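Local coordinates for protein glyoxalase 3 (Candida albicans, PDB 4LRU) that converts methylglyoxal to D-lactate in a single step that needs no glutathione, detoxifying the methylglyoxal that the cell itself produces, at residues A137-N149 against L185-A197. Numbering follows the deposited sequence. Where two conformers were deposited one is given.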
ATOM      1  N   ALA A 137      -2.563   0.722   4.343  1.00 18.26           N
ATOM      2  CA  ALA A 137      -1.474   0.263   3.509  1.00 18.93           C
ATOM      3  C   ALA A 137      -1.052  -1.130   3.937  1.00 17.86           C
ATOM      4  O   ALA A 137      -1.244  -1.541   5.085  1.00 17.94           O
ATOM      5  CB  ALA A 137      -0.301   1.224   3.609  1.00 19.55           C
ATOM      6  N   VAL A 138      -0.436  -1.835   3.004  1.00 17.41           N
ATOM      7  CA  VAL A 138       0.102  -3.163   3.286  1.00 18.46           C
ATOM      8  C   VAL A 138       1.601  -3.217   2.996  1.00 22.88           C
ATOM      9  O   VAL A 138       2.101  -2.532   2.112  1.00 21.38           O
ATOM     10  CB  VAL A 138      -0.663  -4.247   2.506  1.00 20.45           C
ATOM     11  CG1 VAL A 138      -0.466  -4.110   1.001  1.00 21.35           C
ATOM     12  CG2 VAL A 138      -0.255  -5.641   2.971  1.00 21.59           C
ATOM     13  N   CYS A 139       2.311  -4.038   3.773  1.00 22.42           N
ATOM     14  CA  CYS A 139       3.699  -4.418   3.470  1.00 22.33           C
ATOM     15  C   CYS A 139       4.653  -3.234   3.676  1.00 19.92           C
ATOM     16  O   CYS A 139       4.780  -2.769   4.796  1.00 18.38           O
ATOM     17  CB  CYS A 139       3.788  -4.999   2.067  1.00 21.07           C
ATOM     18  SG  CYS A 139       5.341  -5.846   1.713  1.00 33.20           S
ATOM     19  N   HIS A 140       5.287  -2.704   2.626  1.00 20.71           N
ATOM     20  CA  HIS A 140       6.040  -1.440   2.790  1.00 18.96           C
ATOM     21  C   HIS A 140       5.200  -0.197   2.553  1.00 18.36           C
ATOM     22  O   HIS A 140       5.686   0.936   2.670  1.00 19.40           O
ATOM     23  CB  HIS A 140       7.283  -1.407   1.896  1.00 18.93           C
ATOM     24  CG  HIS A 140       8.286  -2.453   2.246  1.00 20.17           C
ATOM     25  ND1 HIS A 140       8.285  -3.701   1.662  1.00 22.53           N
ATOM     26  CD2 HIS A 140       9.252  -2.480   3.191  1.00 22.00           C
ATOM     27  CE1 HIS A 140       9.233  -4.438   2.208  1.00 21.30           C
ATOM     28  NE2 HIS A 140       9.826  -3.724   3.146  1.00 21.40           N
ATOM     29  N   GLY A 141       3.937  -0.415   2.220  1.00 17.24           N
ATOM     30  CA  GLY A 141       2.989   0.674   1.996  1.00 18.87           C
ATOM     31  C   GLY A 141       2.964   1.744   3.069  1.00 16.19           C
ATOM     32  O   GLY A 141       2.721   2.916   2.762  1.00 17.83           O
ATOM     33  N   PRO A 142       3.127   1.362   4.347  1.00 16.27           N
ATOM     34  CA  PRO A 142       3.125   2.374   5.403  1.00 16.10           C
ATOM     35  C   PRO A 142       4.251   3.403   5.324  1.00 16.92           C
ATOM     36  O   PRO A 142       4.254   4.377   6.080  1.00 18.43           O
ATOM     37  CB  PRO A 142       3.200   1.541   6.686  1.00 16.68           C
ATOM     38  CG  PRO A 142       2.499   0.280   6.307  1.00 17.70           C
ATOM     39  CD  PRO A 142       2.985   0.006   4.913  1.00 16.26           C
ATOM     40  N   ALA A 143       5.181   3.211   4.396  1.00 19.04           N
ATOM     41  CA  ALA A 143       6.130   4.273   4.059  1.00 18.98           C
ATOM     42  C   ALA A 143       5.410   5.554   3.642  1.00 19.02           C
ATOM     43  O   ALA A 143       5.982   6.633   3.746  1.00 18.84           O
ATOM     44  CB  ALA A 143       7.089   3.818   2.969  1.00 19.01           C
ATOM     45  N   ILE A 144       4.154   5.441   3.209  1.00 17.64           N
ATOM     46  CA  ILE A 144       3.350   6.624   2.899  1.00 19.00           C
ATOM     47  C   ILE A 144       3.196   7.550   4.106  1.00 17.06           C
ATOM     48  O   ILE A 144       2.996   8.758   3.964  1.00 18.31           O
ATOM     49  CB  ILE A 144       1.975   6.241   2.311  1.00 17.19           C
ATOM     50  CG1 ILE A 144       1.370   7.420   1.536  1.00 18.16           C
ATOM     51  CG2 ILE A 144       1.042   5.753   3.406  1.00 19.19           C
ATOM     52  CD1 ILE A 144       2.016   7.715   0.202  1.00 18.26           C
ATOM     53  N   PHE A 145       3.310   6.997   5.306  1.00 18.39           N
ATOM     54  CA  PHE A 145       3.137   7.793   6.512  1.00 18.73           C
ATOM     55  C   PHE A 145       4.426   8.486   6.944  1.00 18.71           C
ATOM     56  O   PHE A 145       4.444   9.290   7.879  1.00 20.13           O
ATOM     57  CB  PHE A 145       2.644   6.908   7.670  1.00 19.83           C
ATOM     58  CG  PHE A 145       1.332   6.215   7.402  1.00 21.39           C
ATOM     59  CD1 PHE A 145       0.193   6.944   7.129  1.00 21.47           C
ATOM     60  CD2 PHE A 145       1.241   4.830   7.457  1.00 22.42           C
ATOM     61  CE1 PHE A 145      -1.021   6.315   6.902  1.00 22.64           C
ATOM     62  CE2 PHE A 145       0.040   4.191   7.211  1.00 22.44           C
ATOM     63  CZ  PHE A 145      -1.091   4.934   6.927  1.00 23.24           C
ATOM     64  N   GLU A 146       5.531   8.138   6.299  1.00 18.17           N
ATOM     65  CA  GLU A 146       6.793   8.770   6.607  1.00 18.79           C
ATOM     66  C   GLU A 146       6.760  10.224   6.116  1.00 19.51           C
ATOM     67  O   GLU A 146       6.353  10.499   4.991  1.00 19.69           O
ATOM     68  CB  GLU A 146       7.950   7.990   5.961  1.00 19.98           C
ATOM     69  CG  GLU A 146       9.311   8.497   6.391  1.00 22.46           C
ATOM     70  CD  GLU A 146      10.473   7.743   5.772  1.00 24.46           C
ATOM     71  OE1 GLU A 146      10.293   6.569   5.415  1.00 22.54           O
ATOM     72  OE2 GLU A 146      11.573   8.340   5.665  1.00 26.71           O
ATOM     73  N   ASN A 147       7.155  11.140   6.990  1.00 22.36           N
ATOM     74  CA  ASN A 147       7.097  12.585   6.722  1.00 24.55           C
ATOM     75  C   ASN A 147       5.692  13.145   6.575  1.00 22.76           C
ATOM     76  O   ASN A 147       5.515  14.250   6.050  1.00 26.90           O
ATOM     77  CB  ASN A 147       7.895  12.959   5.467  1.00 22.96           C
ATOM     78  CG  ASN A 147       9.296  12.397   5.478  1.00 24.40           C
ATOM     79  OD1 ASN A 147      10.020  12.528   6.465  1.00 26.66           O
ATOM     80  ND2 ASN A 147       9.699  11.784   4.365  1.00 24.75           N
ATOM     81  N   LEU A 148       4.681  12.425   7.047  1.00 19.91           N
ATOM     82  CA  LEU A 148       3.304  12.847   6.788  1.00 22.59           C
ATOM     83  C   LEU A 148       2.652  13.441   8.025  1.00 22.42           C
ATOM     84  O   LEU A 148       2.304  12.723   8.967  1.00 21.73           O
ATOM     85  CB  LEU A 148       2.460  11.698   6.267  1.00 22.56           C
ATOM     86  CG  LEU A 148       1.058  12.082   5.807  1.00 22.82           C
ATOM     87  CD1 LEU A 148       1.115  13.218   4.790  1.00 27.34           C
ATOM     88  CD2 LEU A 148       0.346  10.873   5.248  1.00 24.24           C
ATOM     89  N   ASN A 149       2.469  14.753   8.018  1.00 23.13           N
ATOM     90  CA  ASN A 149       1.753  15.382   9.113  1.00 24.98           C
ATOM     91  C   ASN A 149       0.258  15.415   8.788  1.00 22.71           C
ATOM     92  O   ASN A 149      -0.140  15.483   7.620  1.00 23.61           O
ATOM     93  CB  ASN A 149       2.333  16.761   9.394  1.00 31.94           C
ATOM     94  CG  ASN A 149       3.540  16.696  10.323  1.00 36.31           C
ATOM     95  OD1 ASN A 149       4.075  15.619  10.594  1.00 37.09           O
ATOM     96  ND2 ASN A 149       3.980  17.843  10.793  1.00 40.54           N
ATOM     97  N   LEU A 185      16.832   3.748   3.504  1.00 27.61           N
ATOM     98  CA  LEU A 185      15.458   3.304   3.356  1.00 22.67           C
ATOM     99  C   LEU A 185      14.975   2.690   4.667  1.00 25.67           C
ATOM    100  O   LEU A 185      15.551   1.728   5.149  1.00 30.02           O
ATOM    101  CB  LEU A 185      15.360   2.260   2.247  1.00 23.77           C
ATOM    102  CG  LEU A 185      15.944   2.652   0.887  1.00 25.06           C
ATOM    103  CD1 LEU A 185      15.704   1.529  -0.104  1.00 25.84           C
ATOM    104  CD2 LEU A 185      15.326   3.941   0.371  1.00 26.02           C
ATOM    105  N   LEU A 186      13.924   3.249   5.241  1.00 22.29           N
ATOM    106  CA  LEU A 186      13.526   2.870   6.591  1.00 21.33           C
ATOM    107  C   LEU A 186      12.585   1.683   6.541  1.00 21.51           C
ATOM    108  O   LEU A 186      11.649   1.664   5.747  1.00 22.51           O
ATOM    109  CB  LEU A 186      12.831   4.027   7.298  1.00 23.43           C
ATOM    110  CG  LEU A 186      13.670   5.276   7.578  1.00 25.69           C
ATOM    111  CD1 LEU A 186      12.844   6.242   8.411  1.00 27.77           C
ATOM    112  CD2 LEU A 186      14.972   4.934   8.275  1.00 28.16           C
ATOM    113  N   THR A 187      12.828   0.706   7.410  1.00 20.33           N
ATOM    114  CA  THR A 187      11.862  -0.357   7.621  1.00 20.17           C
ATOM    115  C   THR A 187      10.610   0.228   8.246  1.00 19.28           C
ATOM    116  O   THR A 187      10.623   1.334   8.767  1.00 20.61           O
ATOM    117  CB  THR A 187      12.387  -1.447   8.572  1.00 19.65           C
ATOM    118  OG1 THR A 187      12.571  -0.892   9.882  1.00 21.81           O
ATOM    119  CG2 THR A 187      13.682  -2.016   8.065  1.00 22.99           C
ATOM    120  N   ILE A 188       9.524  -0.526   8.227  1.00 19.59           N
ATOM    121  CA  ILE A 188       8.291   0.026   8.733  1.00 18.55           C
ATOM    122  C   ILE A 188       8.377   0.266  10.241  1.00 18.66           C
ATOM    123  O   ILE A 188       7.819   1.247  10.744  1.00 20.64           O
ATOM    124  CB  ILE A 188       7.063  -0.802   8.327  1.00 17.53           C
ATOM    125  CG1 ILE A 188       6.906  -0.830   6.787  1.00 18.25           C
ATOM    126  CG2 ILE A 188       5.818  -0.227   8.969  1.00 18.69           C
ATOM    127  CD1 ILE A 188       7.087   0.527   6.108  1.00 18.66           C
ATOM    128  N   LYS A 189       9.086  -0.604  10.955  0.50 19.21           N
ATOM    129  CA  LYS A 189       9.362  -0.376  12.362  0.50 21.40           C
ATOM    130  C   LYS A 189      10.032   0.989  12.526  0.50 21.23           C
ATOM    131  O   LYS A 189       9.596   1.803  13.330  0.50 22.20           O
ATOM    132  CB  LYS A 189      10.249  -1.483  12.932  0.50 22.57           C
ATOM    133  CG  LYS A 189      10.400  -1.430  14.446  0.50 26.04           C
ATOM    134  CD  LYS A 189      11.173  -2.628  14.973  0.50 29.73           C
ATOM    135  CE  LYS A 189      11.242  -2.619  16.490  0.50 31.84           C
ATOM    136  NZ  LYS A 189      11.875  -3.853  17.034  0.50 35.28           N
ATOM    137  N   GLN A 190      11.065   1.242  11.728  1.00 22.19           N
ATOM    138  CA  GLN A 190      11.791   2.515  11.769  1.00 21.67           C
ATOM    139  C   GLN A 190      10.884   3.701  11.409  1.00 21.75           C
ATOM    140  O   GLN A 190      11.011   4.782  11.976  1.00 23.46           O
ATOM    141  CB  GLN A 190      12.995   2.467  10.823  1.00 23.35           C
ATOM    142  CG  GLN A 190      14.136   1.595  11.330  1.00 24.86           C
ATOM    143  CD  GLN A 190      15.309   1.554  10.356  1.00 27.54           C
ATOM    144  OE1 GLN A 190      15.131   1.263   9.177  1.00 25.61           O
ATOM    145  NE2 GLN A 190      16.505   1.869  10.845  1.00 32.68           N
ATOM    146  N   VAL A 191       9.984   3.506  10.460  1.00 20.96           N
ATOM    147  CA  VAL A 191       8.991   4.536  10.126  1.00 20.85           C
ATOM    148  C   VAL A 191       8.139   4.870  11.338  1.00 23.18           C
ATOM    149  O   VAL A 191       7.931   6.047  11.655  1.00 21.82           O
ATOM    150  CB  VAL A 191       8.083   4.130   8.957  1.00 21.59           C
ATOM    151  CG1 VAL A 191       6.952   5.137   8.768  1.00 21.15           C
ATOM    152  CG2 VAL A 191       8.891   3.996   7.664  1.00 20.02           C
ATOM    153  N   ALA A 192       7.628   3.837  12.008  1.00 20.98           N
ATOM    154  CA  ALA A 192       6.901   4.044  13.253  1.00 23.02           C
ATOM    155  C   ALA A 192       7.755   4.818  14.269  1.00 22.52           C
ATOM    156  O   ALA A 192       7.287   5.772  14.882  1.00 24.17           O
ATOM    157  CB  ALA A 192       6.453   2.704  13.838  1.00 21.01           C
ATOM    158  N   GLU A 193       9.013   4.425  14.458  1.00 22.53           N
ATOM    159  CA  GLU A 193       9.866   5.099  15.428  1.00 24.77           C
ATOM    160  C   GLU A 193      10.021   6.574  15.067  1.00 24.04           C
ATOM    161  O   GLU A 193       9.986   7.447  15.941  1.00 24.77           O
ATOM    162  CB  GLU A 193      11.245   4.434  15.497  1.00 28.34           C
ATOM    163  CG  GLU A 193      12.150   5.010  16.576  1.00 36.22           C
ATOM    164  CD  GLU A 193      13.621   4.665  16.380  1.00 46.53           C
ATOM    165  OE1 GLU A 193      13.973   4.040  15.347  1.00 51.88           O
ATOM    166  OE2 GLU A 193      14.429   5.038  17.260  1.00 48.51           O
ATOM    167  N   LYS A 194      10.219   6.845  13.783  1.00 21.99           N
ATOM    168  CA  LYS A 194      10.444   8.211  13.313  1.00 22.68           C
ATOM    169  C   LYS A 194       9.230   9.096  13.600  1.00 22.33           C
ATOM    170  O   LYS A 194       9.366  10.287  13.942  1.00 23.68           O
ATOM    171  CB  LYS A 194      10.718   8.186  11.807  1.00 22.27           C
ATOM    172  CG  LYS A 194      10.938   9.562  11.187  1.00 25.66           C
ATOM    173  CD  LYS A 194      11.231   9.465   9.703  1.00 27.45           C
ATOM    174  CE  LYS A 194      11.351  10.837   9.063  1.00 33.11           C
ATOM    175  NZ  LYS A 194      12.036  10.748   7.740  1.00 40.43           N
ATOM    176  N   GLU A 195       8.050   8.526  13.394  1.00 21.65           N
ATOM    177  CA  GLU A 195       6.797   9.272  13.451  1.00 20.95           C
ATOM    178  C   GLU A 195       6.147   9.266  14.839  1.00 23.31           C
ATOM    179  O   GLU A 195       5.154   9.953  15.056  1.00 24.37           O
ATOM    180  CB  GLU A 195       5.807   8.714  12.433  1.00 22.08           C
ATOM    181  CG  GLU A 195       6.273   8.715  10.972  1.00 20.94           C
ATOM    182  CD  GLU A 195       6.768  10.066  10.489  1.00 26.09           C
ATOM    183  OE1 GLU A 195       6.201  11.103  10.926  1.00 25.33           O
ATOM    184  OE2 GLU A 195       7.720  10.094   9.656  1.00 22.53           O
ATOM    185  N   GLY A 196       6.703   8.510  15.777  1.00 21.66           N
ATOM    186  CA  GLY A 196       6.130   8.418  17.125  1.00 22.87           C
ATOM    187  C   GLY A 196       4.947   7.469  17.195  1.00 21.65           C
ATOM    188  O   GLY A 196       4.110   7.587  18.102  1.00 24.19           O
ATOM    189  N   ALA A 197       4.911   6.511  16.270  1.00 22.51           N
ATOM    190  CA  ALA A 197       3.892   5.465  16.261  1.00 21.76           C
ATOM    191  C   ALA A 197       4.421   4.259  17.026  1.00 22.48           C
ATOM    192  O   ALA A 197       5.603   4.197  17.367  1.00 25.25           O
ATOM    193  CB  ALA A 197       3.545   5.064  14.836  1.00 21.49           C
TER
HETATM  194  O   HOH W   1      10.299   3.767   4.485  1.00 21.70           O
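Glu146 reaches across to helix 188-195 and the Leu186 that precedes it, its chain extended beyond CG. CB rests near CG1 of Val191. CG stands anti to the backbone N (chi1 -173°), and the side chains of Glu146 and Lys194 cross at about a right angle, Glu146 CG lying 3.9 Å from Lys194 CD. The carboxylate then divides its work. OE1 lies 3.7 Å from Val191 CG2 and accepts a hydrogen bond from a water that donates another to Leu186 O, while OE2 takes the salt bridge from Lys194 NZ at 3.2 Å, met on its anti side, with the methyl CD1 of Leu186 close by. The same ammonium group donates to Asn147 OD1 (3.0 Å), so two acceptors of the turn 145-148 hold one lysine. In exchange the helix sends back Glu195, bent at chi2 (-52°), whose OE2 accepts a hydrogen bond from Asn147 N at 2.9 Å, the donor coming from above the carboxylate plane.

The turn follows the 3-10 segment 141-145, which begins just after the nucleophile elbow of the DJ-1/PfpI fold, where strand 134-138 runs into Cys139, inferred to be catalytic, in a strained backbone with positive phi. Ile188 packs against the elbow and the start of the 3-10 segment: CG1 meets Cys139 O at 3.5 Å, CG2 abuts Pro142 CB, and CD1 faces Ala143 N. The neighbouring His140 hydrogen-bonds through NE2 to OE2 of Glu171, both residues likewise inferred to belong to the active site.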